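Probable sugar kinase (Clostridium perfringens, PDB 3KZH) probably phosphorylates a sugar or related carbohydrate, as pfkB-type (ribokinase-like) carbohydrate kinases do. Local coordinates at residues I219-I224 with M271-I276; T185-R190 with A261-G266; D125-K130 with E151-N156. All coordinates share one frame; numbering follows the deposited sequence.

Contact 1. Residues I219-I224 with M271-I276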
ATOM      1  N   ILE A 219       2.782  30.450  28.492  1.00 21.90           N
ATOM      2  CA  ILE A 219       3.573  29.796  27.448  1.00 24.28           C
ATOM      3  C   ILE A 219       5.047  30.161  27.660  1.00 25.46           C
ATOM      4  O   ILE A 219       5.371  31.302  27.988  1.00 23.63           O
ATOM      5  CB  ILE A 219       3.065  30.167  26.018  1.00 23.07           C
ATOM      6  CG1 ILE A 219       1.581  29.788  25.881  1.00 21.38           C
ATOM      7  CG2 ILE A 219       3.903  29.459  24.932  1.00 26.13           C
ATOM      8  CD1 ILE A 219       0.853  30.392  24.688  1.00 16.19           C
ATOM      9  N   LYS A 220       5.917  29.160  27.550  1.00 26.17           N
ATOM     10  CA  LYS A 220       7.347  29.354  27.770  1.00 27.97           C
ATOM     11  C   LYS A 220       8.144  29.818  26.569  1.00 25.77           C
ATOM     12  O   LYS A 220       9.062  30.613  26.721  1.00 24.87           O
ATOM     13  CB  LYS A 220       7.983  28.075  28.331  1.00 29.52           C
ATOM     14  CG  LYS A 220       7.332  27.510  29.588  1.00 35.39           C
ATOM     15  CD  LYS A 220       7.493  28.410  30.808  1.00 39.58           C
ATOM     16  CE  LYS A 220       6.997  27.714  32.073  1.00 42.15           C
ATOM     17  NZ  LYS A 220       5.542  27.383  32.021  1.00 46.05           N
ATOM     18  N   LYS A 221       7.849  29.264  25.392  1.00 25.02           N
ATOM     19  CA  LYS A 221       8.582  29.605  24.166  1.00 24.83           C
ATOM     20  C   LYS A 221       7.671  29.857  22.964  1.00 23.65           C
ATOM     21  O   LYS A 221       6.820  29.025  22.644  1.00 22.92           O
ATOM     22  CB  LYS A 221       9.603  28.498  23.823  1.00 26.07           C
ATOM     23  CG  LYS A 221      10.570  28.118  24.941  1.00 25.57           C
ATOM     24  CD  LYS A 221      12.000  28.055  24.487  1.00 31.47           C
ATOM     25  CE  LYS A 221      12.941  27.886  25.682  1.00 33.12           C
ATOM     26  NZ  LYS A 221      12.778  26.575  26.360  1.00 34.39           N
ATOM     27  N   VAL A 222       7.858  31.004  22.300  1.00 21.79           N
ATOM     28  CA  VAL A 222       7.054  31.382  21.129  1.00 23.08           C
ATOM     29  C   VAL A 222       7.853  31.469  19.825  1.00 21.58           C
ATOM     30  O   VAL A 222       8.884  32.110  19.773  1.00 21.01           O
ATOM     31  CB  VAL A 222       6.303  32.739  21.357  1.00 23.98           C
ATOM     32  CG1 VAL A 222       5.417  33.105  20.140  1.00 22.46           C
ATOM     33  CG2 VAL A 222       5.450  32.673  22.599  1.00 24.83           C
ATOM     34  N   PHE A 223       7.349  30.812  18.785  1.00 20.78           N
ATOM     35  CA  PHE A 223       7.961  30.824  17.454  1.00 22.96           C
ATOM     36  C   PHE A 223       6.869  31.170  16.433  1.00 24.07           C
ATOM     37  O   PHE A 223       5.884  30.446  16.313  1.00 23.73           O
ATOM     38  CB  PHE A 223       8.583  29.463  17.103  1.00 21.94           C
ATOM     39  CG  PHE A 223       9.700  29.043  18.011  1.00 22.56           C
ATOM     40  CD1 PHE A 223      11.002  29.535  17.821  1.00 21.09           C
ATOM     41  CD2 PHE A 223       9.440  28.203  19.109  1.00 22.61           C
ATOM     42  CE1 PHE A 223      12.036  29.207  18.731  1.00 18.35           C
ATOM     43  CE2 PHE A 223      10.466  27.867  20.025  1.00 22.75           C
ATOM     44  CZ  PHE A 223      11.774  28.378  19.828  1.00 19.96           C
ATOM     45  N   ILE A 224       7.012  32.309  15.753  1.00 24.35           N
ATOM     46  CA  ILE A 224       6.030  32.738  14.750  1.00 25.17           C
ATOM     47  C   ILE A 224       6.658  32.731  13.349  1.00 26.04           C
ATOM     48  O   ILE A 224       7.579  33.505  13.070  1.00 25.75           O
ATOM     49  CB  ILE A 224       5.386  34.157  15.091  1.00 23.75           C
ATOM     50  CG1 ILE A 224       4.703  34.126  16.465  1.00 21.85           C
ATOM     51  CG2 ILE A 224       4.285  34.513  14.079  1.00 22.80           C
ATOM     52  CD1 ILE A 224       4.421  35.486  17.084  1.00 21.10           C
HETATM   53  N   MSE A 271      20.365  23.232  23.186  1.00 30.62           N
HETATM   54  CA  MSE A 271      20.972  24.315  22.407  1.00 29.65           C
HETATM   55  C   MSE A 271      20.364  25.696  22.683  1.00 27.98           C
HETATM   56  O   MSE A 271      19.215  25.781  23.112  1.00 24.84           O
HETATM   57  CB  MSE A 271      20.804  24.026  20.898  1.00 31.23           C
HETATM   58  CG  MSE A 271      21.750  22.971  20.288  1.00 34.46           C
HETATM   59 SE   MSE A 271      21.034  22.181  18.651  1.00 51.51          SE
HETATM   60  CE  MSE A 271      20.894  23.743  17.570  1.00 27.83           C
ATOM     61  N   PRO A 272      21.157  26.795  22.527  1.00 27.97           N
ATOM     62  CA  PRO A 272      20.609  28.145  22.751  1.00 27.14           C
ATOM     63  C   PRO A 272      19.564  28.451  21.665  1.00 24.97           C
ATOM     64  O   PRO A 272      19.649  27.902  20.559  1.00 24.50           O
ATOM     65  CB  PRO A 272      21.844  29.050  22.651  1.00 27.12           C
ATOM     66  CG  PRO A 272      22.845  28.239  21.917  1.00 29.50           C
ATOM     67  CD  PRO A 272      22.630  26.863  22.439  1.00 27.94           C
ATOM     68  N   ILE A 273      18.583  29.296  21.990  1.00 23.65           N
ATOM     69  CA  ILE A 273      17.476  29.622  21.081  1.00 23.53           C
ATOM     70  C   ILE A 273      17.813  30.079  19.650  1.00 22.12           C
ATOM     71  O   ILE A 273      17.152  29.649  18.709  1.00 18.08           O
ATOM     72  CB  ILE A 273      16.401  30.537  21.775  1.00 24.79           C
ATOM     73  CG1 ILE A 273      15.083  30.509  20.991  1.00 24.26           C
ATOM     74  CG2 ILE A 273      16.911  31.956  21.935  1.00 22.12           C
ATOM     75  CD1 ILE A 273      13.853  30.811  21.798  1.00 27.05           C
ATOM     76  N   GLU A 274      18.889  30.847  19.484  1.00 23.42           N
ATOM     77  CA  GLU A 274      19.312  31.327  18.162  1.00 28.49           C
ATOM     78  C   GLU A 274      19.736  30.164  17.260  1.00 28.70           C
ATOM     79  O   GLU A 274      19.415  30.149  16.064  1.00 26.52           O
ATOM     80  CB  GLU A 274      20.453  32.348  18.294  1.00 33.55           C
ATOM     81  CG  GLU A 274      20.063  33.624  19.046  1.00 41.98           C
ATOM     82  CD  GLU A 274      21.257  34.489  19.414  1.00 46.67           C
ATOM     83  OE1 GLU A 274      21.935  34.182  20.420  1.00 51.14           O
ATOM     84  OE2 GLU A 274      21.515  35.483  18.704  1.00 48.46           O
ATOM     85  N   ASP A 275      20.373  29.156  17.865  1.00 26.87           N
ATOM     86  CA  ASP A 275      20.825  27.971  17.144  1.00 27.28           C
ATOM     87  C   ASP A 275      19.695  26.971  16.855  1.00 24.68           C
ATOM     88  O   ASP A 275      19.758  26.256  15.855  1.00 23.22           O
ATOM     89  CB  ASP A 275      22.012  27.305  17.867  1.00 29.02           C
ATOM     90  CG  ASP A 275      23.280  28.163  17.846  1.00 30.76           C
ATOM     91  OD1 ASP A 275      23.677  28.646  16.763  1.00 31.81           O
ATOM     92  OD2 ASP A 275      23.881  28.358  18.925  1.00 32.32           O
ATOM     93  N   ILE A 276      18.675  26.928  17.720  1.00 23.86           N
ATOM     94  CA  ILE A 276      17.496  26.049  17.545  1.00 22.76           C
ATOM     95  C   ILE A 276      16.699  26.567  16.340  1.00 20.86           C
ATOM     96  O   ILE A 276      16.290  25.787  15.473  1.00 19.40           O
ATOM     97  CB  ILE A 276      16.551  26.059  18.797  1.00 23.92           C
ATOM     98  CG1 ILE A 276      17.265  25.496  20.025  1.00 24.41           C
ATOM     99  CG2 ILE A 276      15.266  25.263  18.528  1.00 23.68           C
ATOM    100  CD1 ILE A 276      16.449  25.572  21.317  1.00 23.48           C
TER

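Contact 2. Residues T185-R190 with A261-G266. With BGC (beta-D-glucopyranose), chain C.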
ATOM      1  N   THR A 185       5.306  25.408  24.377  1.00 18.39           N
ATOM      2  CA  THR A 185       5.714  26.008  23.121  1.00 19.41           C
ATOM      3  C   THR A 185       4.575  26.001  22.139  1.00 19.55           C
ATOM      4  O   THR A 185       3.817  25.036  22.059  1.00 19.82           O
ATOM      5  CB  THR A 185       6.931  25.233  22.491  1.00 18.32           C
ATOM      6  OG1 THR A 185       8.081  25.393  23.326  1.00 19.22           O
ATOM      7  CG2 THR A 185       7.282  25.728  21.073  1.00 18.38           C
ATOM      8  N   ILE A 186       4.399  27.131  21.467  1.00 19.13           N
ATOM      9  CA  ILE A 186       3.412  27.221  20.398  1.00 21.76           C
ATOM     10  C   ILE A 186       4.227  27.619  19.158  1.00 22.19           C
ATOM     11  O   ILE A 186       5.252  28.287  19.261  1.00 22.96           O
ATOM     12  CB  ILE A 186       2.220  28.206  20.695  1.00 19.93           C
ATOM     13  CG1 ILE A 186       2.700  29.626  20.996  1.00 16.82           C
ATOM     14  CG2 ILE A 186       1.343  27.654  21.823  1.00 19.98           C
ATOM     15  CD1 ILE A 186       1.647  30.666  20.741  1.00 15.31           C
ATOM     16  N   LYS A 187       3.782  27.175  17.978  1.00 22.79           N
ATOM     17  CA  LYS A 187       4.477  27.459  16.744  1.00 25.22           C
ATOM     18  C   LYS A 187       3.457  27.889  15.622  1.00 24.18           C
ATOM     19  O   LYS A 187       3.148  27.099  14.687  1.00 22.97           O
ATOM     20  CB  LYS A 187       5.334  26.270  16.292  1.00 25.35           C
ATOM     21  CG  LYS A 187       6.594  26.699  15.470  1.00 30.77           C
ATOM     22  CD  LYS A 187       6.338  26.898  14.018  1.00 34.49           C
ATOM     23  CE  LYS A 187       5.764  25.680  13.330  1.00 38.96           C
ATOM     24  NZ  LYS A 187       4.697  25.995  12.443  1.00 44.04           N
ATOM     25  N   PRO A 188       2.929  29.118  15.724  1.00 25.29           N
ATOM     26  CA  PRO A 188       2.001  29.513  14.674  1.00 25.46           C
ATOM     27  C   PRO A 188       2.623  30.347  13.564  1.00 24.23           C
ATOM     28  O   PRO A 188       3.782  30.715  13.658  1.00 23.71           O
ATOM     29  CB  PRO A 188       0.964  30.327  15.460  1.00 24.77           C
ATOM     30  CG  PRO A 188       1.791  31.016  16.468  1.00 23.93           C
ATOM     31  CD  PRO A 188       2.685  29.925  16.935  1.00 24.81           C
ATOM     32  N   ASN A 189       1.885  30.547  12.472  1.00 25.56           N
ATOM     33  CA  ASN A 189       2.378  31.434  11.432  1.00 27.23           C
ATOM     34  C   ASN A 189       1.755  32.806  11.732  1.00 27.91           C
ATOM     35  O   ASN A 189       1.060  32.947  12.746  1.00 24.93           O
ATOM     36  CB  ASN A 189       2.141  30.912   9.997  1.00 26.79           C
ATOM     37  CG  ASN A 189       0.672  30.768   9.616  1.00 29.00           C
ATOM     38  OD1 ASN A 189      -0.234  31.179  10.334  1.00 29.04           O
ATOM     39  ND2 ASN A 189       0.443  30.195   8.450  1.00 30.43           N
ATOM     40  N   ARG A 190       1.989  33.800  10.880  1.00 32.22           N
ATOM     41  CA  ARG A 190       1.446  35.147  11.100  1.00 37.31           C
ATOM     42  C   ARG A 190      -0.066  35.165  11.373  1.00 39.14           C
ATOM     43  O   ARG A 190      -0.477  35.571  12.463  1.00 38.10           O
ATOM     44  CB  ARG A 190       1.806  36.080   9.941  1.00 38.76           C
ATOM     45  CG  ARG A 190       1.480  37.550  10.207  1.00 43.92           C
ATOM     46  CD  ARG A 190       1.730  38.430   8.997  1.00 48.04           C
ATOM     47  NE  ARG A 190       3.152  38.531   8.674  1.00 53.44           N
ATOM     48  CZ  ARG A 190       3.930  39.575   8.966  1.00 57.20           C
ATOM     49  NH1 ARG A 190       3.437  40.636   9.600  1.00 59.31           N
ATOM     50  NH2 ARG A 190       5.207  39.564   8.602  1.00 58.08           N
ATOM     51  N   ALA A 261       9.929  19.691  14.136  1.00 13.40           N
ATOM     52  CA  ALA A 261      10.882  18.624  14.371  1.00 17.13           C
ATOM     53  C   ALA A 261      12.248  19.147  14.803  1.00 16.07           C
ATOM     54  O   ALA A 261      12.893  18.575  15.680  1.00 15.21           O
ATOM     55  CB  ALA A 261      10.996  17.765  13.156  1.00 12.30           C
ATOM     56  N   GLY A 262      12.631  20.280  14.217  1.00 17.24           N
ATOM     57  CA  GLY A 262      13.898  20.921  14.521  1.00 17.24           C
ATOM     58  C   GLY A 262      13.915  21.534  15.902  1.00 18.28           C
ATOM     59  O   GLY A 262      14.979  21.636  16.498  1.00 17.57           O
ATOM     60  N   LEU A 263      12.743  21.982  16.375  1.00 18.22           N
ATOM     61  CA  LEU A 263      12.565  22.525  17.733  1.00 18.79           C
ATOM     62  C   LEU A 263      12.774  21.370  18.697  1.00 18.92           C
ATOM     63  O   LEU A 263      13.401  21.524  19.743  1.00 16.77           O
ATOM     64  CB  LEU A 263      11.148  23.073  17.948  1.00 18.59           C
ATOM     65  CG  LEU A 263      10.672  24.295  17.166  1.00 17.31           C
ATOM     66  CD1 LEU A 263       9.225  24.586  17.523  1.00 16.45           C
ATOM     67  CD2 LEU A 263      11.572  25.491  17.451  1.00 12.91           C
ATOM     68  N   GLY A 264      12.260  20.204  18.291  1.00 20.15           N
ATOM     69  CA  GLY A 264      12.399  18.978  19.046  1.00 19.03           C
ATOM     70  C   GLY A 264      13.855  18.605  19.201  1.00 18.72           C
ATOM     71  O   GLY A 264      14.312  18.402  20.317  1.00 16.98           O
ATOM     72  N   TYR A 265      14.611  18.682  18.106  1.00 19.47           N
ATOM     73  CA  TYR A 265      16.052  18.402  18.125  1.00 21.48           C
ATOM     74  C   TYR A 265      16.793  19.377  19.058  1.00 21.76           C
ATOM     75  O   TYR A 265      17.601  18.950  19.899  1.00 18.71           O
ATOM     76  CB  TYR A 265      16.623  18.480  16.694  1.00 21.58           C
ATOM     77  CG  TYR A 265      18.116  18.217  16.579  1.00 23.34           C
ATOM     78  CD1 TYR A 265      18.608  16.913  16.381  1.00 22.31           C
ATOM     79  CD2 TYR A 265      19.055  19.274  16.728  1.00 25.06           C
ATOM     80  CE1 TYR A 265      20.004  16.655  16.342  1.00 26.54           C
ATOM     81  CE2 TYR A 265      20.453  19.029  16.692  1.00 28.14           C
ATOM     82  CZ  TYR A 265      20.919  17.721  16.500  1.00 27.83           C
ATOM     83  OH  TYR A 265      22.277  17.490  16.487  1.00 29.97           O
ATOM     84  N   GLY A 266      16.501  20.672  18.888  1.00 20.85           N
ATOM     85  CA  GLY A 266      17.117  21.733  19.672  1.00 21.98           C
ATOM     86  C   GLY A 266      16.931  21.619  21.172  1.00 22.61           C
ATOM     87  O   GLY A 266      17.882  21.787  21.933  1.00 20.27           O
TER
HETATM   88  C2  BGC C 329       1.062  25.887   9.112  1.00 59.36           C
HETATM   89  C3  BGC C 329       2.308  26.044   8.188  1.00 59.68           C
HETATM   90  C4  BGC C 329       3.333  26.867   9.075  1.00 58.73           C
HETATM   91  C5  BGC C 329       3.685  26.135  10.440  1.00 56.73           C
HETATM   92  C6  BGC C 329       4.615  26.858  11.327  1.00 51.56           C
HETATM   93  C1  BGC C 329       1.484  25.116  10.360  1.00 57.87           C
HETATM   94  O1  BGC C 329       0.490  24.961  11.089  1.00 56.55           O
HETATM   95  O2  BGC C 329       0.184  25.212   8.494  1.00 58.63           O
HETATM   96  O3  BGC C 329       1.873  26.754   7.211  1.00 62.10           O
HETATM   97  O4  BGC C 329       4.415  27.071   8.353  1.00 59.76           O
HETATM   98  O5  BGC C 329       2.500  25.879  11.156  1.00 58.11           O

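Contact 3. Residues D125-K130 with E151-N156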
ATOM      1  N   ASP A 125      -9.655   5.950  27.900  1.00 40.62           N
ATOM      2  CA  ASP A 125      -9.196   4.661  28.449  1.00 42.53           C
ATOM      3  C   ASP A 125      -7.826   4.269  27.903  1.00 40.98           C
ATOM      4  O   ASP A 125      -6.982   3.743  28.642  1.00 39.70           O
ATOM      5  CB  ASP A 125     -10.200   3.546  28.142  1.00 45.56           C
ATOM      6  CG  ASP A 125     -11.246   3.385  29.222  1.00 48.94           C
ATOM      7  OD1 ASP A 125     -11.738   4.406  29.756  1.00 50.33           O
ATOM      8  OD2 ASP A 125     -11.584   2.224  29.535  1.00 52.92           O
ATOM      9  N   PHE A 126      -7.606   4.564  26.617  1.00 37.96           N
ATOM     10  CA  PHE A 126      -6.339   4.278  25.967  1.00 36.45           C
ATOM     11  C   PHE A 126      -5.267   5.259  26.470  1.00 35.09           C
ATOM     12  O   PHE A 126      -4.134   4.826  26.727  1.00 33.13           O
ATOM     13  CB  PHE A 126      -6.485   4.277  24.431  1.00 37.42           C
ATOM     14  CG  PHE A 126      -5.281   3.726  23.707  1.00 37.90           C
ATOM     15  CD1 PHE A 126      -5.112   2.335  23.572  1.00 38.77           C
ATOM     16  CD2 PHE A 126      -4.251   4.583  23.259  1.00 39.11           C
ATOM     17  CE1 PHE A 126      -3.928   1.795  23.005  1.00 38.07           C
ATOM     18  CE2 PHE A 126      -3.060   4.062  22.691  1.00 39.16           C
ATOM     19  CZ  PHE A 126      -2.901   2.663  22.573  1.00 39.20           C
ATOM     20  N   ILE A 127      -5.623   6.548  26.636  1.00 33.23           N
ATOM     21  CA  ILE A 127      -4.677   7.560  27.155  1.00 33.15           C
ATOM     22  C   ILE A 127      -4.210   7.111  28.539  1.00 33.69           C
ATOM     23  O   ILE A 127      -3.012   7.077  28.794  1.00 32.51           O
ATOM     24  CB  ILE A 127      -5.286   9.011  27.280  1.00 31.95           C
ATOM     25  CG1 ILE A 127      -5.353   9.709  25.931  1.00 32.06           C
ATOM     26  CG2 ILE A 127      -4.352   9.917  28.051  1.00 27.08           C
ATOM     27  CD1 ILE A 127      -6.525  10.645  25.752  1.00 31.72           C
ATOM     28  N   ASP A 128      -5.168   6.707  29.381  1.00 34.35           N
ATOM     29  CA  ASP A 128      -4.907   6.236  30.746  1.00 34.31           C
ATOM     30  C   ASP A 128      -3.987   5.021  30.808  1.00 33.79           C
ATOM     31  O   ASP A 128      -3.150   4.935  31.705  1.00 32.53           O
ATOM     32  CB  ASP A 128      -6.216   5.904  31.473  1.00 36.60           C
ATOM     33  CG  ASP A 128      -7.073   7.129  31.751  1.00 38.62           C
ATOM     34  OD1 ASP A 128      -6.522   8.243  31.902  1.00 39.96           O
ATOM     35  OD2 ASP A 128      -8.313   6.971  31.813  1.00 38.71           O
ATOM     36  N   SER A 129      -4.110   4.115  29.833  1.00 32.51           N
ATOM     37  CA  SER A 129      -3.285   2.906  29.791  1.00 33.56           C
ATOM     38  C   SER A 129      -1.844   3.219  29.434  1.00 33.27           C
ATOM     39  O   SER A 129      -0.923   2.513  29.846  1.00 33.09           O
ATOM     40  CB  SER A 129      -3.875   1.854  28.823  1.00 34.45           C
ATOM     41  OG  SER A 129      -3.691   2.174  27.447  1.00 34.89           O
ATOM     42  N   LYS A 130      -1.664   4.318  28.704  1.00 34.51           N
ATOM     43  CA  LYS A 130      -0.348   4.770  28.253  1.00 35.15           C
ATOM     44  C   LYS A 130       0.111   6.048  28.956  1.00 35.72           C
ATOM     45  O   LYS A 130       1.015   6.724  28.466  1.00 36.10           O
ATOM     46  CB  LYS A 130      -0.362   5.004  26.732  1.00 34.59           C
ATOM     47  CG  LYS A 130      -0.726   3.803  25.865  1.00 34.89           C
ATOM     48  CD  LYS A 130       0.263   2.661  26.007  1.00 35.40           C
ATOM     49  CE  LYS A 130       0.052   1.609  24.946  1.00 34.35           C
ATOM     50  NZ  LYS A 130      -1.347   1.125  24.879  1.00 38.85           N
ATOM     51  N   GLU A 151      -7.547  18.886  25.582  1.00 35.57           N
ATOM     52  CA  GLU A 151      -7.932  19.366  26.921  1.00 36.06           C
ATOM     53  C   GLU A 151      -7.695  18.296  27.980  1.00 34.81           C
ATOM     54  O   GLU A 151      -7.141  18.595  29.039  1.00 31.76           O
ATOM     55  CB  GLU A 151      -9.397  19.810  26.955  1.00 40.06           C
ATOM     56  CG  GLU A 151      -9.891  20.331  28.325  1.00 44.62           C
ATOM     57  CD  GLU A 151     -11.160  21.147  28.231  1.00 46.35           C
ATOM     58  OE1 GLU A 151     -11.986  20.879  27.330  1.00 48.99           O
ATOM     59  OE2 GLU A 151     -11.326  22.071  29.054  1.00 48.65           O
ATOM     60  N   TYR A 152      -8.042  17.049  27.651  1.00 33.82           N
ATOM     61  CA  TYR A 152      -7.833  15.923  28.559  1.00 35.52           C
ATOM     62  C   TYR A 152      -6.331  15.724  28.792  1.00 34.85           C
ATOM     63  O   TYR A 152      -5.909  15.537  29.929  1.00 34.64           O
ATOM     64  CB  TYR A 152      -8.474  14.637  28.008  1.00 35.67           C
ATOM     65  CG  TYR A 152      -8.438  13.476  28.985  1.00 39.52           C
ATOM     66  CD1 TYR A 152      -9.374  13.382  30.038  1.00 39.79           C
ATOM     67  CD2 TYR A 152      -7.442  12.478  28.886  1.00 39.88           C
ATOM     68  CE1 TYR A 152      -9.315  12.315  30.974  1.00 40.33           C
ATOM     69  CE2 TYR A 152      -7.373  11.415  29.814  1.00 40.96           C
ATOM     70  CZ  TYR A 152      -8.312  11.340  30.849  1.00 41.64           C
ATOM     71  OH  TYR A 152      -8.260  10.279  31.719  1.00 43.11           O
ATOM     72  N   LEU A 153      -5.535  15.823  27.724  1.00 33.54           N
ATOM     73  CA  LEU A 153      -4.084  15.658  27.822  1.00 33.48           C
ATOM     74  C   LEU A 153      -3.411  16.775  28.607  1.00 32.40           C
ATOM     75  O   LEU A 153      -2.542  16.502  29.436  1.00 29.43           O
ATOM     76  CB  LEU A 153      -3.439  15.518  26.435  1.00 32.91           C
ATOM     77  CG  LEU A 153      -3.806  14.268  25.642  1.00 31.01           C
ATOM     78  CD1 LEU A 153      -3.257  14.358  24.255  1.00 33.69           C
ATOM     79  CD2 LEU A 153      -3.313  13.034  26.325  1.00 31.28           C
ATOM     80  N   LEU A 154      -3.865  18.012  28.383  1.00 33.11           N
ATOM     81  CA  LEU A 154      -3.342  19.197  29.066  1.00 35.73           C
ATOM     82  C   LEU A 154      -3.661  19.160  30.557  1.00 37.45           C
ATOM     83  O   LEU A 154      -2.758  19.238  31.379  1.00 38.52           O
ATOM     84  CB  LEU A 154      -3.896  20.483  28.430  1.00 35.03           C
ATOM     85  CG  LEU A 154      -3.506  20.849  26.994  1.00 37.15           C
ATOM     86  CD1 LEU A 154      -4.280  22.065  26.572  1.00 38.03           C
ATOM     87  CD2 LEU A 154      -2.006  21.093  26.837  1.00 38.35           C
ATOM     88  N   LYS A 155      -4.934  18.931  30.885  1.00 39.97           N
ATOM     89  CA  LYS A 155      -5.434  18.853  32.267  1.00 41.81           C
ATOM     90  C   LYS A 155      -4.686  17.782  33.072  1.00 41.19           C
ATOM     91  O   LYS A 155      -4.204  18.048  34.179  1.00 39.37           O
ATOM     92  CB  LYS A 155      -6.942  18.542  32.226  1.00 44.19           C
ATOM     93  CG  LYS A 155      -7.685  18.386  33.545  1.00 47.61           C
ATOM     94  CD  LYS A 155      -9.153  18.087  33.240  1.00 51.63           C
ATOM     95  CE  LYS A 155      -9.987  17.820  34.487  1.00 53.26           C
ATOM     96  NZ  LYS A 155     -11.386  17.438  34.110  1.00 53.99           N
ATOM     97  N   ASN A 156      -4.503  16.621  32.444  1.00 40.30           N
ATOM     98  CA  ASN A 156      -3.836  15.482  33.063  1.00 40.54           C
ATOM     99  C   ASN A 156      -2.311  15.424  33.033  1.00 39.93           C
ATOM    100  O   ASN A 156      -1.726  14.746  33.881  1.00 39.86           O
ATOM    101  CB  ASN A 156      -4.377  14.180  32.474  1.00 40.69           C
ATOM    102  CG  ASN A 156      -5.743  13.819  33.007  1.00 40.88           C
ATOM    103  OD1 ASN A 156      -6.767  14.199  32.442  1.00 38.90           O
ATOM    104  ND2 ASN A 156      -5.765  13.064  34.098  1.00 43.17           N
TER

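Contact 1. Residues I219-I224 with M271-I276
In the ribokinase-like fold of this protein, strand 221-225 lies in the large mixed sheet, and one face of the strand meets the N-terminal turn of helix 273-288. Three side chains make the join: Phe223 and Lys221, two residues apart and therefore on the same face of the strand, and Ile273, the first helical residue after Pro272 at the N-cap. Phe223 and Ile273 extend past one another from opposite directions, so that the far end of the ring lies beside the end of the isoleucine chain. CZ of Phe223 is 3.8 Å from CD1 of Ile273, and CE1 of Phe223 is 4.0 Å from CG1 of Ile273. The methyl group approaches the ring obliquely. Ile273 holds CG1 anti to its backbone N (chi1 -163°), which carries the longer branch out from the helix to the strand. Lys221 adds a looser contact through its aliphatic chain, with CD 4.3 Å from CD1 of Ile273. The backbones stay well apart, the closest CA atoms, those of Lys221 and Ile273, being 9.4 Å from each other. Tyr233 of strand 231-234 touches both Phe223 and Ile273, while Leu263 and Tyr267 of helix 255-268 also pack on Phe223. With methyl, methylene and aromatic carbon alone at the meeting points, the attachment of helix to sheet here rests on dispersion and the burial of apolar surface.

Contact 2. Residues T185-R190 with A261-G266
Leu263 reaches from helix 255-268 toward the strand end at 185-186 and contributes more buried surface than any other residue here; Lys187 and Thr185 receive it. One methyl group, CD1, does the touching: it lies 3.9 Å from CG of Lys187 and 4.2 Å from CG2 of Thr185, thus meeting two side chains that emerge on the same face, two residues apart, with Ile186 between them. The leucine and lysine side chains cross at a slant, and the lysine meets the methyl with the aliphatic part near its backbone. Thr185 presents its methyl to the leucine, while its OG1 is hydrogen-bonded to the OH of Tyr267, one helical turn beyond Leu263. These residues pack a helix against the central sheet of the ribokinase-like fold, where strand 185-186 runs parallel between strands 162-166 and 221-225; Phe223 of the latter also touches Thr185. Beyond CG, Lys187 turns away from the helix. Bends at chi2 (-85°), chi3 (-57°) and also chi4 bring NZ into the sugar pocket, where it is modelled as covalently bonded to C6 of the beta-D-glucopyranose, at 1.4 Å. Asn189, also in the pocket, places ND2 3.9 Å from O3 of the sugar, and its OD1 caps the following helix at the backbone N of Glu192. The OE2 of Glu192, OD1 of Asp166 and the carbonyl O of Val168 are hydrogen-bonded to the same glucopyranose.

Contact 3. Residues D125-K130 with E151-N156
Ile127 and Asp128 of helix 124-129 meet Tyr152 and Leu153 of helix 147-157 in a helix-helix packing on the periphery of the ribokinase-like fold. The short segments run broadly in the same direction, crossing at -34° with their axes 11.6 Å apart, an interval spanned by side chains, the longest being Tyr152. The apolar part centres on Ile127. Its CD1 lies 3.7 Å from CD2 of Tyr152, obliquely placed relative to the ring, whereas its CG2 comes in at the ring edge, in plane, 3.8 Å from CE2. The same CG2 is 3.7 Å from CD2 of Leu153. CD2 of Leu153 also lies 3.9 Å from CG1 of Ile127, so it touches both branches. Phe134 of helix 131-135 touches both Ile127 and Leu153, and Phe163 of strand 162-166 backs Leu153, which ties the apolar side of the contact to the sheet. The polar part is a single hydrogen bond on the more exposed side. With CG anti to the backbone N (chi1 -173°), the tyrosine ring stretches across to the neighbouring helix, and its hydroxyl donates to the carboxylate of Asp128. The two side chains cross at about a right angle, and the carboxylate and ring planes are 58° apart. The bond from OH of Tyr152 to OD1 of Asp128 measures 2.7 Å and uses the syn lone pair of that oxygen.

In the fold
Contacts 1 and 2 form one continuous buried region: strands 221-225 and 185-186 are neighbours in the large sheet, helices 255-268 and 273-288 follow each other in the chain, and the two centres are about 8 Å apart. Both join helix to strand (in contact 2 also the following loop) through apolar carbon, but contact 2 lies nearer the middle of the chain and includes residues of the sugar pocket. Contact 3 stands apart, its centre about 27 Å from that of contact 1 and 23 Å from that of contact 2. It pairs two helices, is partly buried, and adds a tyrosine-carboxylate hydrogen bond to its apolar packing, a polar element the other two lack between their segments.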